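Local coordinates for protein methyltransferase (Streptococcus mutans, PDB 2B78) that probably transfers methyl groups from S-adenosylmethionine, perhaps to RNA, and belongs to a family of SAM-dependent methyltransferases, at residues L61-P64 with K65-L69; Y129-R132 with D133-A137; G209-G213 with K214-N218. One frame throughout, in Å; residues are numbered along the deposited sequence.

From the N terminus, interaction 1 comes first, where strand 57-63 of the PUA-like domain ends and the chain turns back toward helix 71-83. Interaction 2 follows at the break between helices 126-130 and 132-142. Interaction 3 joins helix 200-210 to strand 215-219 of the methyltransferase sheet. Each is local: a bend, a helix break, a turn. They lie in series and neither nest nor cross. Interactions 1 and 2 have centres about 17 Å apart and touch: Leu69 CD1 lies 4.1 Å from Ile131 CD1, and both side chains meet Phe74 of helix 71-83. Interaction 3 is remote, its centre about 45 Å from that of interaction 2, on the opposite side of the chain's centre.

Interaction 1 of 3, residues L61-P64 with K65-L69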
loop_
_atom_site.group_PDB
_atom_site.type_symbol
_atom_site.label_atom_id
_atom_site.label_comp_id
_atom_site.label_asym_id
_atom_site.label_seq_id
_atom_site.Cartn_x
_atom_site.Cartn_y
_atom_site.Cartn_z
ATOM N N LEU A 61 -12.323 -3.249 -16.459
ATOM C CA LEU A 61 -13.008 -2.505 -17.502
ATOM C C LEU A 61 -12.012 -1.426 -17.906
ATOM O O LEU A 61 -11.430 -0.767 -17.046
ATOM C CB LEU A 61 -14.270 -1.839 -16.955
ATOM C CG LEU A 61 -14.918 -0.799 -17.877
ATOM C CD1 LEU A 61 -15.546 -1.486 -19.086
ATOM C CD2 LEU A 61 -15.964 -0.014 -17.102
ATOM N N ILE A 62 -11.810 -1.249 -19.208
ATOM C CA ILE A 62 -10.888 -0.232 -19.700
ATOM C C ILE A 62 -11.645 1.057 -19.987
ATOM O O ILE A 62 -11.217 2.148 -19.613
ATOM C CB ILE A 62 -10.196 -0.684 -21.001
ATOM C CG1 ILE A 62 -9.287 -1.884 -20.715
ATOM C CG2 ILE A 62 -9.409 0.471 -21.598
ATOM C CD1 ILE A 62 -8.600 -2.438 -21.945
ATOM N N SER A 63 -12.781 0.922 -20.658
ATOM C CA SER A 63 -13.596 2.076 -21.005
ATOM C C SER A 63 -15.001 1.623 -21.378
ATOM O O SER A 63 -15.205 0.476 -21.757
ATOM C CB SER A 63 -12.968 2.817 -22.185
ATOM O OG SER A 63 -13.853 3.804 -22.687
ATOM N N PRO A 64 -15.994 2.513 -21.242
ATOM C CA PRO A 64 -17.368 2.147 -21.591
ATOM C C PRO A 64 -17.597 2.292 -23.095
ATOM O O PRO A 64 -18.696 2.044 -23.600
ATOM C CB PRO A 64 -18.200 3.129 -20.771
ATOM C CG PRO A 64 -17.335 4.345 -20.754
ATOM C CD PRO A 64 -15.967 3.770 -20.474
ATOM N N LYS A 65 -16.542 2.691 -23.802
ATOM C CA LYS A 65 -16.605 2.869 -25.245
ATOM C C LYS A 65 -15.717 1.862 -25.954
ATOM O O LYS A 65 -14.952 1.130 -25.321
ATOM C CB LYS A 65 -16.153 4.282 -25.634
ATOM C CG LYS A 65 -17.003 5.397 -25.056
ATOM C CD LYS A 65 -16.616 6.744 -25.639
ATOM C CE LYS A 65 -17.502 7.851 -25.088
ATOM N NZ LYS A 65 -17.100 9.187 -25.604
ATOM N N LYS A 66 -15.833 1.832 -27.278
ATOM C CA LYS A 66 -15.027 0.949 -28.104
ATOM C C LYS A 66 -13.693 1.648 -28.325
ATOM O O LYS A 66 -13.621 2.677 -29.001
ATOM C CB LYS A 66 -15.708 0.708 -29.452
ATOM C CG LYS A 66 -14.813 0.035 -30.478
ATOM C CD LYS A 66 -15.487 -0.042 -31.843
ATOM C CE LYS A 66 -14.529 -0.573 -32.902
ATOM N NZ LYS A 66 -13.353 0.328 -33.076
ATOM N N VAL A 67 -12.638 1.098 -27.746
ATOM C CA VAL A 67 -11.325 1.696 -27.891
ATOM C C VAL A 67 -10.292 0.598 -28.054
ATOM O O VAL A 67 -10.565 -0.572 -27.780
ATOM C CB VAL A 67 -10.975 2.554 -26.655
ATOM C CG1 VAL A 67 -12.010 3.663 -26.480
ATOM C CG2 VAL A 67 -10.929 1.685 -25.413
ATOM N N SER A 68 -9.110 0.974 -28.526
ATOM C CA SER A 68 -8.028 0.016 -28.703
ATOM C C SER A 68 -6.906 0.438 -27.769
ATOM O O SER A 68 -6.736 1.629 -27.501
ATOM C CB SER A 68 -7.538 0.015 -30.157
ATOM O OG SER A 68 -7.108 1.307 -30.538
ATOM N N LEU A 69 -6.146 -0.536 -27.273
ATOM C CA LEU A 69 -5.044 -0.257 -26.355
ATOM C C LEU A 69 -3.711 -0.003 -27.043
ATOM O O LEU A 69 -2.799 -0.826 -26.950
ATOM C CB LEU A 69 -4.852 -1.414 -25.370
ATOM C CG LEU A 69 -5.872 -1.628 -24.257
ATOM C CD1 LEU A 69 -5.372 -2.753 -23.350
ATOM C CD2 LEU A 69 -6.052 -0.347 -23.463
#
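Ile62 carries CG1 beside its backbone N, anti to the carbonyl carbon (chi1 -66°), and the extended branch sends CD1 out to Leu69. Ser63 is set differently: OG is anti to the backbone N (chi1 170°), which turns it to the backbone of Lys65. The motif is an ST turn at the end of strand 57-63. It shares Ser63 with a classic beta bulge, in which Ile62 and Ser63 both face Thr48. Leu69 has the same first torsion as Ile62, and these two side chains meet tip to tip. Lys65 N donates to Ser63 OG at 3.1 Å, and the N-H...O angle of 162° makes the bond nearly straight. The turn lets the chain double back, so 65-69 runs roughly antiparallel to 62-64. Lys65 CB also rests beside the hydroxyl, 3.8 Å from Ser63 OG. Val67 closes the middle of the bend, with its CG2 4.0 Å from Ser63 CB. Thr48 OG1 steadies the returning chain through a hydrogen bond with Lys65 O and a weak one with Val67 N. Tyr73 of helix 71-83 packs on Ile62, Ser63 and Val67. The bend thus joins the end of strand 57-63 to helix 71-83. At its far end the apolar contact is forked: Ile62 CD1 lies 3.5 Å from Leu69 CD1 and 3.6 Å from Leu69 CD2.

Interaction 2 of 3, residues Y129-R132 with D133-A137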
loop_
_atom_site.group_PDB
_atom_site.type_symbol
_atom_site.label_atom_id
_atom_site.label_comp_id
_atom_site.label_asym_id
_atom_site.label_seq_id
_atom_site.Cartn_x
_atom_site.Cartn_y
_atom_site.Cartn_z
ATOM N N TYR A 129 1.668 -7.140 -18.351
ATOM C CA TYR A 129 3.082 -7.438 -18.485
ATOM C C TYR A 129 3.416 -7.700 -19.950
ATOM O O TYR A 129 4.430 -7.228 -20.449
ATOM C CB TYR A 129 3.448 -8.657 -17.630
ATOM C CG TYR A 129 4.928 -8.941 -17.607
ATOM C CD1 TYR A 129 5.817 -8.026 -17.045
ATOM C CD2 TYR A 129 5.451 -10.094 -18.196
ATOM C CE1 TYR A 129 7.194 -8.241 -17.074
ATOM C CE2 TYR A 129 6.830 -10.322 -18.228
ATOM C CZ TYR A 129 7.691 -9.389 -17.667
ATOM O OH TYR A 129 9.050 -9.586 -17.710
ATOM N N GLN A 130 2.562 -8.436 -20.651
ATOM C CA GLN A 130 2.844 -8.730 -22.052
ATOM C C GLN A 130 2.785 -7.493 -22.953
ATOM O O GLN A 130 3.463 -7.442 -23.985
ATOM C CB GLN A 130 1.902 -9.824 -22.579
ATOM C CG GLN A 130 0.446 -9.420 -22.712
ATOM C CD GLN A 130 -0.410 -10.543 -23.270
ATOM O OE1 GLN A 130 -0.547 -11.603 -22.650
ATOM N NE2 GLN A 130 -0.983 -10.321 -24.450
ATOM N N ILE A 131 2.000 -6.488 -22.574
ATOM C CA ILE A 131 1.928 -5.282 -23.398
ATOM C C ILE A 131 2.663 -4.124 -22.737
ATOM O O ILE A 131 2.371 -2.963 -23.021
ATOM C CB ILE A 131 0.471 -4.817 -23.639
ATOM C CG1 ILE A 131 -0.191 -4.456 -22.307
ATOM C CG2 ILE A 131 -0.319 -5.897 -24.357
ATOM C CD1 ILE A 131 -1.486 -3.692 -22.462
ATOM N N ARG A 132 3.629 -4.427 -21.878
ATOM C CA ARG A 132 4.328 -3.368 -21.166
ATOM C C ARG A 132 5.233 -2.449 -21.976
ATOM O O ARG A 132 5.527 -1.341 -21.525
ATOM C CB ARG A 132 5.098 -3.945 -19.971
ATOM C CG ARG A 132 6.363 -4.731 -20.280
ATOM C CD ARG A 132 6.807 -5.443 -19.003
ATOM N NE ARG A 132 8.256 -5.555 -18.864
ATOM C CZ ARG A 132 9.020 -6.394 -19.555
ATOM N NH1 ARG A 132 8.480 -7.214 -20.447
ATOM N NH2 ARG A 132 10.330 -6.411 -19.346
ATOM N N ASP A 133 5.674 -2.874 -23.159
ATOM C CA ASP A 133 6.541 -2.008 -23.959
ATOM C C ASP A 133 5.825 -0.735 -24.397
ATOM O O ASP A 133 6.396 0.352 -24.348
ATOM C CB ASP A 133 7.083 -2.747 -25.190
ATOM C CG ASP A 133 8.168 -3.745 -24.832
ATOM O OD1 ASP A 133 8.558 -3.793 -23.646
ATOM O OD2 ASP A 133 8.635 -4.481 -25.732
ATOM N N GLU A 134 4.577 -0.864 -24.832
ATOM C CA GLU A 134 3.820 0.309 -25.250
ATOM C C GLU A 134 3.467 1.163 -24.037
ATOM O O GLU A 134 3.511 2.387 -24.102
ATOM C CB GLU A 134 2.565 -0.109 -26.010
ATOM C CG GLU A 134 1.808 -1.256 -25.383
ATOM C CD GLU A 134 0.770 -1.834 -26.322
ATOM O OE1 GLU A 134 -0.218 -1.126 -26.624
ATOM O OE2 GLU A 134 0.950 -2.995 -26.762
ATOM N N ILE A 135 3.135 0.520 -22.923
ATOM C CA ILE A 135 2.816 1.257 -21.708
ATOM C C ILE A 135 4.014 2.115 -21.292
ATOM O O ILE A 135 3.873 3.302 -21.014
ATOM C CB ILE A 135 2.476 0.298 -20.534
ATOM C CG1 ILE A 135 1.159 -0.428 -20.823
ATOM C CG2 ILE A 135 2.394 1.087 -19.214
ATOM C CD1 ILE A 135 0.719 -1.379 -19.720
ATOM N N VAL A 136 5.197 1.508 -21.241
ATOM C CA VAL A 136 6.395 2.234 -20.839
ATOM C C VAL A 136 6.722 3.345 -21.832
ATOM O O VAL A 136 7.044 4.463 -21.437
ATOM C CB VAL A 136 7.602 1.273 -20.702
ATOM C CG1 VAL A 136 8.847 2.051 -20.345
ATOM C CG2 VAL A 136 7.322 0.239 -19.627
ATOM N N ALA A 137 6.627 3.032 -23.123
ATOM C CA ALA A 137 6.895 4.001 -24.175
ATOM C C ALA A 137 6.022 5.243 -23.974
ATOM O O ALA A 137 6.498 6.379 -24.067
ATOM C CB ALA A 137 6.615 3.370 -25.542
HETATM O O HOH W 1 5.347 -5.478 -24.798
#
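Ile131 meets Glu134 and Ile135 at a helix-to-helix junction. Helix 126-130 ends here, and Ile131, the first residue to leave helical angles, is also the N-cap of helix 132-142. Its side chain cannot cap the new helix with a polar atom. It instead packs against the first turn. Ile131 CG1 lies between its own N and carbonyl carbon (chi1 62°), and this puts it 4.1 Å from Ile135 CD1. The two isoleucines cross obliquely. Glu134 comes at Ile131 from another direction: its CG also sits between N and carbonyl carbon (chi1 44°), and the extended chain lays OE2 3.6 Å from Ile131 CB. The carboxylate therefore has an aliphatic neighbour on this side. In the first turn of the new helix Val136 N donates to Arg132 O at 2.9 Å. Val136 CG2 packs close by the same carbonyl.

A water joins the two helices at the break. It donates to Gln130 O at 2.8 Å and accepts from Asp133 N at 3.1 Å. Tyr129 O, four residues before Asp133, takes Arg132 N instead, and the water serves the Asp133 N-H. The last turn of the old helix is thus linked to the first turn of the new one.

Further out, Phe74 of helix 71-83 covers Ile131, Glu134 and Ile135, and Trp123 of strand 118-123 packs on Arg132, Ile135 and Val136. Arg132 NE forms a salt bridge with Glu151 OE1 of strand 148-153. The Tyr129 ring lies at one guanidinium face of Arg132, with CE1 3.3 Å above its plane and offset toward the rim.

Interaction 3 of 3, residues G209-G213 with K214-N218; sequences GSAAG and KTVLN
Ala211 and Lys214 are the ends of a type II beta turn, which leads from helix 200-210 into strand 215-219. Lys214 N donates to Ala211 O at 2.9 Å, with an N-H...O angle of 151°. Gly213 takes the third position of the turn with a positive phi of 68°, which favours glycine. The helix has already been ended before the turn by a Schellman motif, with Gly209 as its C-prime residue. Ala212 N then bonds back to Gly209 O at 3.0 Å. Two overlapping turns, 209-212 and 211-214, thus carry the chain from helix to strand.

Ala211 CB meets Val216 CG2 at 3.8 Å, and both residues are buried. This methyl contact packs the first residue of the turn against the second residue of the strand. Lys214 follows the turn itself. Lys214 CB is 3.3 Å from Ala211 O. Chi1 (-54°) sets CG of Lys214 beside the backbone N, 3.4 Å from Ala212 O. The bend at chi2 then keeps CD of Lys214 by Gly213, 3.8 Å from Gly213 O.

Strand 215-219 lies inside the seven-stranded sheet, whose order 3-2-1-4-5-7-6 is that of the Rossmann-like class I methyltransferases. On one flank is strand 237-242, which ends at Asp242, a residue that binds S-adenosyl-L-homocysteine. Val216 bonds through its backbone to Ala237 and Thr239 there. On the other flank is strand 286-291: Thr215 N bonds to the Asp287 carboxylate, and Ala211 packs on Ile288.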
loop_
_atom_site.group_PDB
_atom_site.type_symbol
_atom_site.label_atom_id
_atom_site.label_comp_id
_atom_site.label_asym_id
_atom_site.label_seq_id
_atom_site.Cartn_x
_atom_site.Cartn_y
_atom_site.Cartn_z
ATOM N N GLY A 209 4.129 14.992 16.293
ATOM C CA GLY A 209 4.117 14.983 17.743
ATOM C C GLY A 209 3.064 14.105 18.402
ATOM O O GLY A 209 2.831 14.218 19.609
ATOM N N SER A 210 2.437 13.219 17.638
ATOM C CA SER A 210 1.408 12.356 18.206
ATOM C C SER A 210 1.972 11.488 19.329
ATOM O O SER A 210 1.239 11.106 20.235
ATOM C CB SER A 210 0.777 11.472 17.118
ATOM O OG SER A 210 1.672 10.475 16.662
ATOM N N ALA A 211 3.269 11.185 19.270
ATOM C CA ALA A 211 3.920 10.367 20.294
ATOM C C ALA A 211 4.957 11.158 21.101
ATOM O O ALA A 211 5.838 10.577 21.742
ATOM C CB ALA A 211 4.581 9.146 19.639
ATOM N N ALA A 212 4.857 12.487 21.082
ATOM C CA ALA A 212 5.804 13.316 21.819
ATOM C C ALA A 212 5.881 12.954 23.299
ATOM O O ALA A 212 4.863 12.926 23.996
ATOM C CB ALA A 212 5.445 14.796 21.661
ATOM N N GLY A 213 7.093 12.673 23.771
ATOM C CA GLY A 213 7.296 12.335 25.172
ATOM C C GLY A 213 6.702 11.000 25.579
ATOM O O GLY A 213 6.596 10.699 26.767
ATOM N N LYS A 214 6.326 10.188 24.600
ATOM C CA LYS A 214 5.729 8.888 24.879
ATOM C C LYS A 214 6.647 7.751 24.442
ATOM O O LYS A 214 7.510 7.946 23.582
ATOM C CB LYS A 214 4.402 8.761 24.129
ATOM C CG LYS A 214 3.405 9.888 24.385
ATOM C CD LYS A 214 3.023 9.995 25.854
ATOM C CE LYS A 214 1.955 11.071 26.069
ATOM N NZ LYS A 214 1.658 11.272 27.517
ATOM N N THR A 215 6.454 6.567 25.020
ATOM C CA THR A 215 7.254 5.398 24.635
ATOM C C THR A 215 6.440 4.662 23.571
ATOM O O THR A 215 5.213 4.559 23.675
ATOM C CB THR A 215 7.535 4.445 25.838
ATOM O OG1 THR A 215 6.303 3.953 26.373
ATOM C CG2 THR A 215 8.309 5.179 26.931
ATOM N N VAL A 216 7.113 4.163 22.536
ATOM C CA VAL A 216 6.408 3.494 21.454
ATOM C C VAL A 216 6.910 2.102 21.125
ATOM O O VAL A 216 8.111 1.857 21.126
ATOM C CB VAL A 216 6.499 4.331 20.163
ATOM C CG1 VAL A 216 5.770 3.637 19.028
ATOM C CG2 VAL A 216 5.947 5.721 20.407
ATOM N N LEU A 217 5.971 1.200 20.855
ATOM C CA LEU A 217 6.292 -0.159 20.441
ATOM C C LEU A 217 5.720 -0.313 19.033
ATOM O O LEU A 217 4.519 -0.152 18.806
ATOM C CB LEU A 217 5.664 -1.198 21.370
ATOM C CG LEU A 217 5.835 -2.642 20.888
ATOM C CD1 LEU A 217 7.295 -3.066 20.988
ATOM C CD2 LEU A 217 4.964 -3.550 21.736
ATOM N N ASN A 218 6.590 -0.622 18.082
ATOM C CA ASN A 218 6.184 -0.773 16.693
ATOM C C ASN A 218 6.303 -2.245 16.294
ATOM O O ASN A 218 7.399 -2.754 16.107
ATOM C CB ASN A 218 7.089 0.122 15.844
ATOM C CG ASN A 218 6.734 0.109 14.376
ATOM O OD1 ASN A 218 5.630 -0.267 13.986
ATOM N ND2 ASN A 218 7.675 0.547 13.548
#